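Local structure of mannose recognizing lectin (Marasmius oreades, 4TKC) at residues Y21-D26 with V30-T35; N39-L42 with R48-W51; T82-D87 with L101-K106. The protein probably serves as a sugar-binding lectin of the bulb-type family and holds mannose in two pockets of its chain. One frame throughout, in Å; residues are numbered along the deposited sequence.

Contact 1 (Y21-D26 with V30-T35)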
loop_
_atom_site.group_PDB
_atom_site.type_symbol
_atom_site.label_atom_id
_atom_site.label_comp_id
_atom_site.label_asym_id
_atom_site.label_seq_id
_atom_site.Cartn_x
_atom_site.Cartn_y
_atom_site.Cartn_z
ATOM N N TYR A 21 7.616 1.137 5.989
ATOM C CA TYR A 21 7.711 1.319 4.554
ATOM C C TYR A 21 7.954 2.809 4.273
ATOM O O TYR A 21 7.615 3.655 5.104
ATOM C CB TYR A 21 6.461 0.738 3.821
ATOM C CG TYR A 21 6.253 -0.744 4.104
ATOM C CD1 TYR A 21 5.772 -1.116 5.341
ATOM C CD2 TYR A 21 6.854 -1.712 3.317
ATOM C CE1 TYR A 21 5.642 -2.460 5.669
ATOM C CE2 TYR A 21 6.693 -3.069 3.632
ATOM C CZ TYR A 21 6.179 -3.401 4.852
ATOM O OH TYR A 21 6.051 -4.734 5.227
ATOM N N ALA A 22 8.365 3.078 3.045
ATOM C CA ALA A 22 8.762 4.465 2.669
ATOM C C ALA A 22 8.780 4.641 1.168
ATOM O O ALA A 22 9.011 3.661 0.431
ATOM C CB ALA A 22 10.119 4.820 3.263
ATOM N N LEU A 23 8.628 5.896 0.708
ATOM C CA LEU A 23 9.055 6.268 -0.636
ATOM C C LEU A 23 10.547 6.628 -0.531
ATOM O O LEU A 23 10.980 7.119 0.508
ATOM C CB LEU A 23 8.330 7.523 -1.167
ATOM C CG LEU A 23 6.802 7.433 -1.127
ATOM C CD1 LEU A 23 6.093 8.677 -1.635
ATOM C CD2 LEU A 23 6.380 6.217 -1.933
ATOM N N ILE A 24 11.265 6.402 -1.624
ATOM C CA ILE A 24 12.688 6.749 -1.714
ATOM C C ILE A 24 12.949 7.455 -3.038
ATOM O O ILE A 24 12.421 7.111 -4.075
ATOM C CB ILE A 24 13.573 5.464 -1.566
ATOM C CG1 ILE A 24 15.072 5.774 -1.444
ATOM C CG2 ILE A 24 13.293 4.464 -2.686
ATOM C CD1 ILE A 24 15.430 6.464 -0.154
ATOM N N SER A 25 13.680 8.570 -2.956
ATOM C CA SER A 25 14.123 9.278 -4.169
ATOM C C SER A 25 15.036 8.382 -5.005
ATOM O O SER A 25 15.729 7.493 -4.469
ATOM C CB SER A 25 14.830 10.613 -3.854
ATOM O OG SER A 25 16.031 10.394 -3.137
ATOM N N ASP A 26 15.083 8.670 -6.305
ATOM C CA ASP A 26 15.984 7.963 -7.201
ATOM C C ASP A 26 17.425 8.006 -6.698
ATOM O O ASP A 26 18.183 7.050 -6.824
ATOM C CB ASP A 26 15.882 8.471 -8.641
ATOM C CG ASP A 26 14.516 8.251 -9.254
ATOM O OD1 ASP A 26 13.783 7.334 -8.804
ATOM O OD2 ASP A 26 14.160 9.072 -10.132
ATOM N N VAL A 30 16.616 10.952 -0.245
ATOM C CA VAL A 30 15.418 11.554 0.318
ATOM C C VAL A 30 14.396 10.423 0.526
ATOM O O VAL A 30 14.141 9.678 -0.408
ATOM C CB VAL A 30 14.828 12.633 -0.617
ATOM C CG1 VAL A 30 13.685 13.375 0.079
ATOM C CG2 VAL A 30 15.912 13.645 -1.060
ATOM N N GLU A 31 13.892 10.308 1.753
ATOM C CA GLU A 31 13.033 9.181 2.130
ATOM C C GLU A 31 11.846 9.726 2.900
ATOM O O GLU A 31 11.980 10.412 3.925
ATOM C CB GLU A 31 13.842 8.189 2.965
ATOM C CG GLU A 31 13.147 6.834 3.127
ATOM C CD GLU A 31 14.028 5.828 3.827
ATOM O OE1 GLU A 31 14.588 6.172 4.883
ATOM O OE2 GLU A 31 14.042 4.656 3.403
ATOM N N PHE A 32 10.659 9.256 2.497
ATOM C CA PHE A 32 9.397 9.631 3.102
ATOM C C PHE A 32 8.859 8.374 3.796
ATOM O O PHE A 32 8.383 7.413 3.162
ATOM C CB PHE A 32 8.415 10.102 2.051
ATOM C CG PHE A 32 7.084 10.530 2.603
ATOM C CD1 PHE A 32 6.983 11.492 3.598
ATOM C CD2 PHE A 32 5.925 9.883 2.212
ATOM C CE1 PHE A 32 5.760 11.909 4.078
ATOM C CE2 PHE A 32 4.700 10.286 2.704
ATOM C CZ PHE A 32 4.620 11.301 3.628
ATOM N N ARG A 33 8.936 8.397 5.121
ATOM C CA ARG A 33 8.748 7.208 5.953
ATOM C C ARG A 33 7.485 7.278 6.769
ATOM O O ARG A 33 7.138 8.328 7.322
ATOM C CB ARG A 33 9.878 7.191 7.003
ATOM C CG ARG A 33 11.284 7.245 6.490
ATOM C CD ARG A 33 12.267 7.486 7.631
ATOM N NE ARG A 33 13.619 7.511 7.085
ATOM C CZ ARG A 33 14.727 7.745 7.772
ATOM N NH1 ARG A 33 14.665 8.084 9.067
ATOM N NH2 ARG A 33 15.901 7.680 7.130
ATOM N N VAL A 34 6.872 6.104 6.996
ATOM C CA VAL A 34 5.934 5.957 8.100
ATOM C C VAL A 34 6.601 5.019 9.121
ATOM O O VAL A 34 7.053 3.916 8.761
ATOM C CB VAL A 34 4.582 5.386 7.626
ATOM C CG1 VAL A 34 3.624 5.162 8.801
ATOM C CG2 VAL A 34 3.935 6.316 6.611
ATOM N N THR A 35 6.811 5.531 10.341
ATOM C CA THR A 35 7.680 4.852 11.310
ATOM C C THR A 35 6.900 3.930 12.220
ATOM O O THR A 35 5.686 4.098 12.405
ATOM C CB THR A 35 8.536 5.838 12.146
ATOM O OG1 THR A 35 7.731 6.453 13.145
ATOM C CG2 THR A 35 9.186 6.923 11.243
#

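Contact 2 (N39-L42 with R48-W51)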
loop_
_atom_site.group_PDB
_atom_site.type_symbol
_atom_site.label_atom_id
_atom_site.label_comp_id
_atom_site.label_asym_id
_atom_site.label_seq_id
_atom_site.Cartn_x
_atom_site.Cartn_y
_atom_site.Cartn_z
ATOM N N ASN A 39 5.151 7.921 13.325
ATOM C CA ASN A 39 5.406 9.219 12.744
ATOM C C ASN A 39 5.530 9.200 11.228
ATOM O O ASN A 39 5.902 8.186 10.640
ATOM C CB ASN A 39 6.659 9.865 13.355
ATOM C CG ASN A 39 6.554 9.980 14.860
ATOM O OD1 ASN A 39 5.490 10.295 15.378
ATOM N ND2 ASN A 39 7.602 9.604 15.567
ATOM N N ILE A 40 5.156 10.315 10.608
ATOM C CA ILE A 40 5.249 10.501 9.169
ATOM C C ILE A 40 6.373 11.524 8.905
ATOM O O ILE A 40 6.309 12.681 9.357
ATOM C CB ILE A 40 3.939 11.029 8.568
ATOM C CG1 ILE A 40 2.770 10.095 8.929
ATOM C CG2 ILE A 40 4.052 11.145 7.063
ATOM C CD1 ILE A 40 1.423 10.676 8.582
ATOM N N GLN A 41 7.449 11.045 8.282
ATOM C CA GLN A 41 8.703 11.848 8.290
ATOM C C GLN A 41 9.407 11.795 6.950
ATOM O O GLN A 41 9.594 10.737 6.351
ATOM C CB GLN A 41 9.632 11.313 9.379
ATOM C CG GLN A 41 9.010 11.340 10.757
ATOM C CD GLN A 41 9.962 10.901 11.840
ATOM O OE1 GLN A 41 10.766 10.000 11.647
ATOM N NE2 GLN A 41 9.896 11.576 12.995
ATOM N N LEU A 42 9.897 12.974 6.554
ATOM C CA LEU A 42 10.657 13.141 5.333
ATOM C C LEU A 42 12.081 13.446 5.787
ATOM O O LEU A 42 12.347 14.503 6.404
ATOM C CB LEU A 42 10.127 14.329 4.511
ATOM C CG LEU A 42 10.739 14.537 3.126
ATOM C CD1 LEU A 42 10.372 13.380 2.200
ATOM C CD2 LEU A 42 10.316 15.885 2.547
ATOM N N ARG A 48 18.670 14.411 8.357
ATOM C CA ARG A 48 18.015 15.725 8.470
ATOM C C ARG A 48 16.505 15.600 8.219
ATOM O O ARG A 48 16.092 15.227 7.134
ATOM C CB ARG A 48 18.693 16.665 7.476
ATOM C CG ARG A 48 18.091 18.031 7.269
ATOM C CD ARG A 48 19.020 18.832 6.369
ATOM N NE ARG A 48 18.387 20.053 5.899
ATOM C CZ ARG A 48 18.889 20.830 4.933
ATOM N NH1 ARG A 48 20.026 20.487 4.271
ATOM N NH2 ARG A 48 18.206 21.908 4.574
ATOM N N LYS A 49 15.711 15.827 9.271
ATOM C CA LYS A 49 14.245 15.786 9.185
ATOM C C LYS A 49 13.736 17.049 8.508
ATOM O O LYS A 49 13.757 18.143 9.081
ATOM C CB LYS A 49 13.590 15.627 10.565
ATOM C CG LYS A 49 12.125 15.176 10.514
ATOM C CD LYS A 49 11.613 14.612 11.850
ATOM C CE LYS A 49 11.516 15.699 12.905
ATOM N NZ LYS A 49 11.040 15.137 14.201
ATOM N N LEU A 50 13.439 16.917 7.228
ATOM C CA LEU A 50 12.956 18.030 6.413
ATOM C C LEU A 50 11.555 18.480 6.797
ATOM O O LEU A 50 11.195 19.651 6.724
ATOM C CB LEU A 50 13.031 17.684 4.936
ATOM C CG LEU A 50 14.423 17.397 4.396
ATOM C CD1 LEU A 50 14.292 16.973 2.933
ATOM C CD2 LEU A 50 15.357 18.591 4.587
ATOM N N TRP A 51 10.712 17.487 7.105
ATOM C CA TRP A 51 9.286 17.720 7.292
ATOM C C TRP A 51 8.725 16.522 8.022
ATOM O O TRP A 51 9.222 15.420 7.838
ATOM C CB TRP A 51 8.600 17.848 5.913
ATOM C CG TRP A 51 7.119 18.100 5.957
ATOM C CD1 TRP A 51 6.463 19.281 5.819
ATOM C CD2 TRP A 51 6.095 17.083 6.039
ATOM N NE1 TRP A 51 5.091 19.061 5.866
ATOM C CE2 TRP A 51 4.861 17.729 6.018
ATOM C CE3 TRP A 51 6.120 15.695 6.137
ATOM C CZ2 TRP A 51 3.665 17.056 6.132
ATOM C CZ3 TRP A 51 4.886 14.989 6.233
ATOM C CH2 TRP A 51 3.687 15.681 6.211
#

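Contact 3 (T82-D87 with L101-K106). With MAN (alpha-D-mannopyranose), chain D; BMA (beta-D-mannopyranose), chain B.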
loop_
_atom_site.group_PDB
_atom_site.type_symbol
_atom_site.label_atom_id
_atom_site.label_comp_id
_atom_site.label_asym_id
_atom_site.label_seq_id
_atom_site.Cartn_x
_atom_site.Cartn_y
_atom_site.Cartn_z
ATOM N N THR A 82 -3.387 16.432 2.845
ATOM C CA THR A 82 -2.958 17.489 1.918
ATOM C C THR A 82 -4.105 18.366 1.408
ATOM O O THR A 82 -3.863 19.477 0.912
ATOM C CB THR A 82 -2.205 16.901 0.729
ATOM O OG1 THR A 82 -3.079 15.948 0.075
ATOM C CG2 THR A 82 -0.971 16.139 1.218
ATOM N N ALA A 83 -5.347 17.956 1.628
ATOM C CA ALA A 83 -6.518 18.728 1.189
ATOM C C ALA A 83 -6.465 19.100 -0.295
ATOM O O ALA A 83 -6.847 20.189 -0.705
ATOM C CB ALA A 83 -6.767 19.939 2.083
ATOM N N THR A 84 -6.084 18.114 -1.091
ATOM C CA THR A 84 -5.884 18.253 -2.499
ATOM C C THR A 84 -6.997 17.648 -3.368
ATOM O O THR A 84 -6.849 17.598 -4.605
ATOM C CB THR A 84 -4.524 17.668 -2.900
ATOM O OG1 THR A 84 -4.283 16.431 -2.241
ATOM C CG2 THR A 84 -3.443 18.608 -2.484
ATOM N N ASN A 85 -8.116 17.278 -2.719
ATOM C CA ASN A 85 -9.284 16.648 -3.345
ATOM C C ASN A 85 -9.620 17.391 -4.625
ATOM O O ASN A 85 -9.742 18.611 -4.607
ATOM C CB ASN A 85 -10.562 16.765 -2.479
ATOM C CG ASN A 85 -10.443 16.142 -1.120
ATOM O OD1 ASN A 85 -11.181 15.174 -0.785
ATOM N ND2 ASN A 85 -9.577 16.686 -0.305
ATOM N N GLY A 86 -9.770 16.667 -5.711
ATOM C CA GLY A 86 -10.198 17.230 -6.960
ATOM C C GLY A 86 -10.407 16.146 -8.003
ATOM O O GLY A 86 -10.255 14.937 -7.733
ATOM N N ASP A 87 -10.669 16.600 -9.229
ATOM C CA ASP A 87 -10.995 15.718 -10.350
ATOM C C ASP A 87 -9.884 15.648 -11.420
ATOM O O ASP A 87 -10.086 15.028 -12.466
ATOM C CB ASP A 87 -12.286 16.176 -11.036
ATOM C CG ASP A 87 -13.487 16.141 -10.117
ATOM O OD1 ASP A 87 -13.714 15.103 -9.462
ATOM O OD2 ASP A 87 -14.238 17.144 -10.095
ATOM N N LEU A 101 8.599 17.017 -1.419
ATOM C CA LEU A 101 7.574 15.925 -1.488
ATOM C C LEU A 101 6.354 16.669 -2.042
ATOM O O LEU A 101 5.872 17.655 -1.449
ATOM C CB LEU A 101 7.337 15.388 -0.103
ATOM C CG LEU A 101 6.279 14.252 -0.060
ATOM C CD1 LEU A 101 6.828 12.953 -0.625
ATOM C CD2 LEU A 101 5.799 14.082 1.372
ATOM N N VAL A 102 5.828 16.165 -3.161
ATOM C CA VAL A 102 4.879 16.876 -3.964
ATOM C C VAL A 102 3.660 15.999 -4.326
ATOM O O VAL A 102 3.835 14.869 -4.801
ATOM C CB VAL A 102 5.529 17.410 -5.279
ATOM C CG1 VAL A 102 4.583 18.349 -6.009
ATOM C CG2 VAL A 102 6.859 18.124 -5.023
ATOM N N VAL A 103 2.456 16.564 -4.153
ATOM C CA VAL A 103 1.224 15.974 -4.754
ATOM C C VAL A 103 1.024 16.650 -6.098
ATOM O O VAL A 103 0.844 17.888 -6.170
ATOM C CB VAL A 103 -0.040 16.174 -3.908
ATOM C CG1 VAL A 103 -1.236 15.589 -4.651
ATOM C CG2 VAL A 103 0.103 15.523 -2.526
ATOM N N TYR A 104 1.187 15.877 -7.151
ATOM C CA TYR A 104 0.943 16.285 -8.512
ATOM C C TYR A 104 -0.435 15.840 -8.993
ATOM O O TYR A 104 -0.827 14.659 -8.808
ATOM C CB TYR A 104 1.991 15.689 -9.451
ATOM C CG TYR A 104 3.362 16.347 -9.382
ATOM C CD1 TYR A 104 3.597 17.625 -9.925
ATOM C CD2 TYR A 104 4.402 15.725 -8.735
ATOM C CE1 TYR A 104 4.838 18.207 -9.835
ATOM C CE2 TYR A 104 5.659 16.294 -8.689
ATOM C CZ TYR A 104 5.859 17.550 -9.214
ATOM O OH TYR A 104 7.097 18.171 -9.132
ATOM N N ALA A 105 -1.186 16.726 -9.616
ATOM C CA ALA A 105 -2.369 16.429 -10.390
ATOM C C ALA A 105 -1.964 16.226 -11.841
ATOM O O ALA A 105 -0.769 16.262 -12.154
ATOM C CB ALA A 105 -3.407 17.534 -10.259
ATOM N N LYS A 106 -2.953 15.940 -12.694
ATOM C CA LYS A 106 -2.703 15.673 -14.101
ATOM C C LYS A 106 -1.709 16.660 -14.708
ATOM O O LYS A 106 -1.718 17.842 -14.390
ATOM C CB LYS A 106 -4.014 15.727 -14.898
ATOM C CG LYS A 106 -3.904 15.268 -16.340
ATOM C CD LYS A 106 -5.232 15.409 -17.072
ATOM C CE LYS A 106 -5.062 15.222 -18.576
ATOM N NZ LYS A 106 -6.330 15.428 -19.333
HETATM C C1 MAN D . 10.008 23.057 -6.852
HETATM C C2 MAN D . 10.413 21.673 -7.344
HETATM C C3 MAN D . 9.352 21.175 -8.321
HETATM C C4 MAN D . 7.967 21.191 -7.652
HETATM C C5 MAN D . 7.659 22.602 -7.141
HETATM C C6 MAN D . 6.383 22.625 -6.336
HETATM O O1 MAN D . 10.072 23.992 -7.909
HETATM O O2 MAN D . 10.554 20.843 -6.225
HETATM O O3 MAN D . 9.685 19.858 -8.697
HETATM O O4 MAN D . 6.990 20.768 -8.588
HETATM O O5 MAN D . 8.715 23.086 -6.310
HETATM O O6 MAN D . 6.028 23.957 -6.035
HETATM C C1 BMA B . -12.008 13.791 3.060
HETATM C C2 BMA B . -11.671 12.519 2.290
HETATM C C3 BMA B . -11.518 11.408 3.315
HETATM C C4 BMA B . -10.495 11.790 4.399
HETATM C C5 BMA B . -10.825 13.141 5.040
HETATM C C6 BMA B . -9.786 13.504 6.100
HETATM O O1 BMA B . -12.182 14.805 2.066
HETATM O O2 BMA B . -10.500 12.704 1.484
HETATM O O3 BMA B . -11.152 10.215 2.618
HETATM O O4 BMA B . -10.458 10.797 5.427
HETATM O O5 BMA B . -10.936 14.095 3.975
HETATM O O6 BMA B . -9.358 14.876 6.052
#

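Contact 1 (Y21-D26 with V30-T35)
Leu23 and Phe32 face each other across an antiparallel hairpin and exchange both backbone hydrogen bonds: Leu23 N to Phe32 O at 2.9 Å, rather bent, and Phe32 N to Leu23 O, straighter. Followed outward, Leu23 starts with CB against Phe32 CB at 4.1 Å. Its CG stands anti to the carbonyl carbon (chi1 -54°), and the chain then runs alongside the phenyl group, so that CD1 comes obliquely to Phe32 CD2 at 4.0 Å. The other face carries Ala22 and Ile24 opposite Arg33 and Glu31. Ala22 CB lies 3.6 Å from Glu31 CG, while Ile24 CD1 reaches Glu31 CB. Farther out, Glu31 OE1 takes Arg33 NE in a salt bridge of 2.8 Å, met from above the carboxylate plane; Glu31 OE2 is bonded to His5, and Arg33 NH2 goes on to Asp46. Where the hairpin turns, Ser25 grips Val30 twice: Ser25 N donates to Val30 O at 2.8 Å, and Val30 N donates to Ser25 OG at 3.0 Å. That hydroxyl also bonds Ser27 in the turn. Strand 40-44 continues the sheet beyond strand 30-34, and the Leu23 and Phe32 side chains pack into the interior against Ile17 of strand 15-18 and Leu93 of strand 92-95.

Contact 2 (N39-L42 with R48-W51)
Leu42 is joined to Trp51 and Leu50 by three backbone hydrogen bonds of unequal strength. Leu42 N donates to Trp51 O at 2.8 Å, nearly straight at 167°. In return Leu42 O accepts Leu50 N, also at 2.8 Å but with a bent N-H, and Trp51 N at 3.5 Å, a weak bond. One carbonyl thus serves two successive amides, the second only loosely.

Apolar contacts follow the same pairing. Leu42 CB rests 4.1 Å from Trp51 CB, and Leu42 CD2 meets Leu50 CB at 4.0 Å, the two leucine side chains running at a slant to each other. The indole extends from a CG anti to the backbone N (chi1 -180°), which lays it alongside Ile40; there Ile40 CG2 touches CZ3 of Trp51 at the ring's edge, near its plane, at 4.0 Å. Phe32 packs on the same side, and Trp80 meets the indole with the ring planes inclined at about 60°.

The polar side chains gather on the other side. Gln41 NE2 lies 3.7 Å from Lys49 CD, the amide meeting the aliphatic part of a lysine bent at chi3. Both polar ends turn to Asp54: Lys49 NZ forms a salt bridge with its carboxylate and Gln41 NE2 a hydrogen bond.

Leu50 and Trp51 both opposite Leu42 make a classic beta bulge, placed where strand 48-53, an outer strand of its sheet within this chain, turns a corner at Trp51. The chain's three four-stranded antiparallel sheets are as in the beta-prism II fold of bulb-type lectins.

Contact 3 (T82-D87 with L101-K106)
Val103 points its two methyl groups at a pair of threonines, and that small patch is the whole meeting of the loop 82-87 with strand 101-105. Thr82 and Val103 reach toward each other tip to tip, CG2 of Thr82 standing 3.9 Å from CG2 of Val103. Thr84 comes in at a slant instead, its OG1 lying 4.0 Å from Val103 CG1. With CG1 anti to the backbone N (chi1 177°), the valine spreads its branches so that each meets a different threonine. Trp112 of strand 109-113 touches both threonines.

Thr82 OG1 donates to Thr84 OG1 at 2.7 Å and accepts from the backbone N of Cys69, at the start of strand 69-72; Thr84 OG1 is bonded to Gly67 O. Asn85, in the same loop, belongs to the beta-mannose pocket.

The next residue along the strand, Tyr104, serves the alpha-mannose. Val102 CG1 sits 3.5 Å above the plane of the Tyr104 ring, over its centre, and Tyr104 OH shares a hydrogen bond with O4 of the alpha-mannose at 2.7 Å. Gln96 NE2 also bonds this OH, while Asp98, Gln96 and Asn100 bond the mannose themselves.

No hydrogen bond crosses between the two segments: they meet by van der Waals contact alone. Of the strand side chains described, Tyr104 carries the polar contact to the sugar, while Val103 is turned to the threonines.

Contacts 1 and 2 are consecutive hairpins of one antiparallel sheet, their centres about 9 Å apart, and strands 30-34 and 40-44 join them: Arg33 N lies 2.7 Å from Gln41 O, a probable hydrogen bond. Contact 3 is about 18 Å from contact 1 and 19 Å from contact 2, centre to centre, across the middle of the chain. Leu101 bridges that gap, its CD2 lying 3.5 Å from Phe32 CE1 and its CB 4.0 Å from Leu42 CD2. Only contact 3 holds mannose-pocket residues, Tyr104 for the alpha anomer and Asn85 for the beta; the side chains of Val30 and of Leu42 each lie about 10 Å from the bound alpha-mannose.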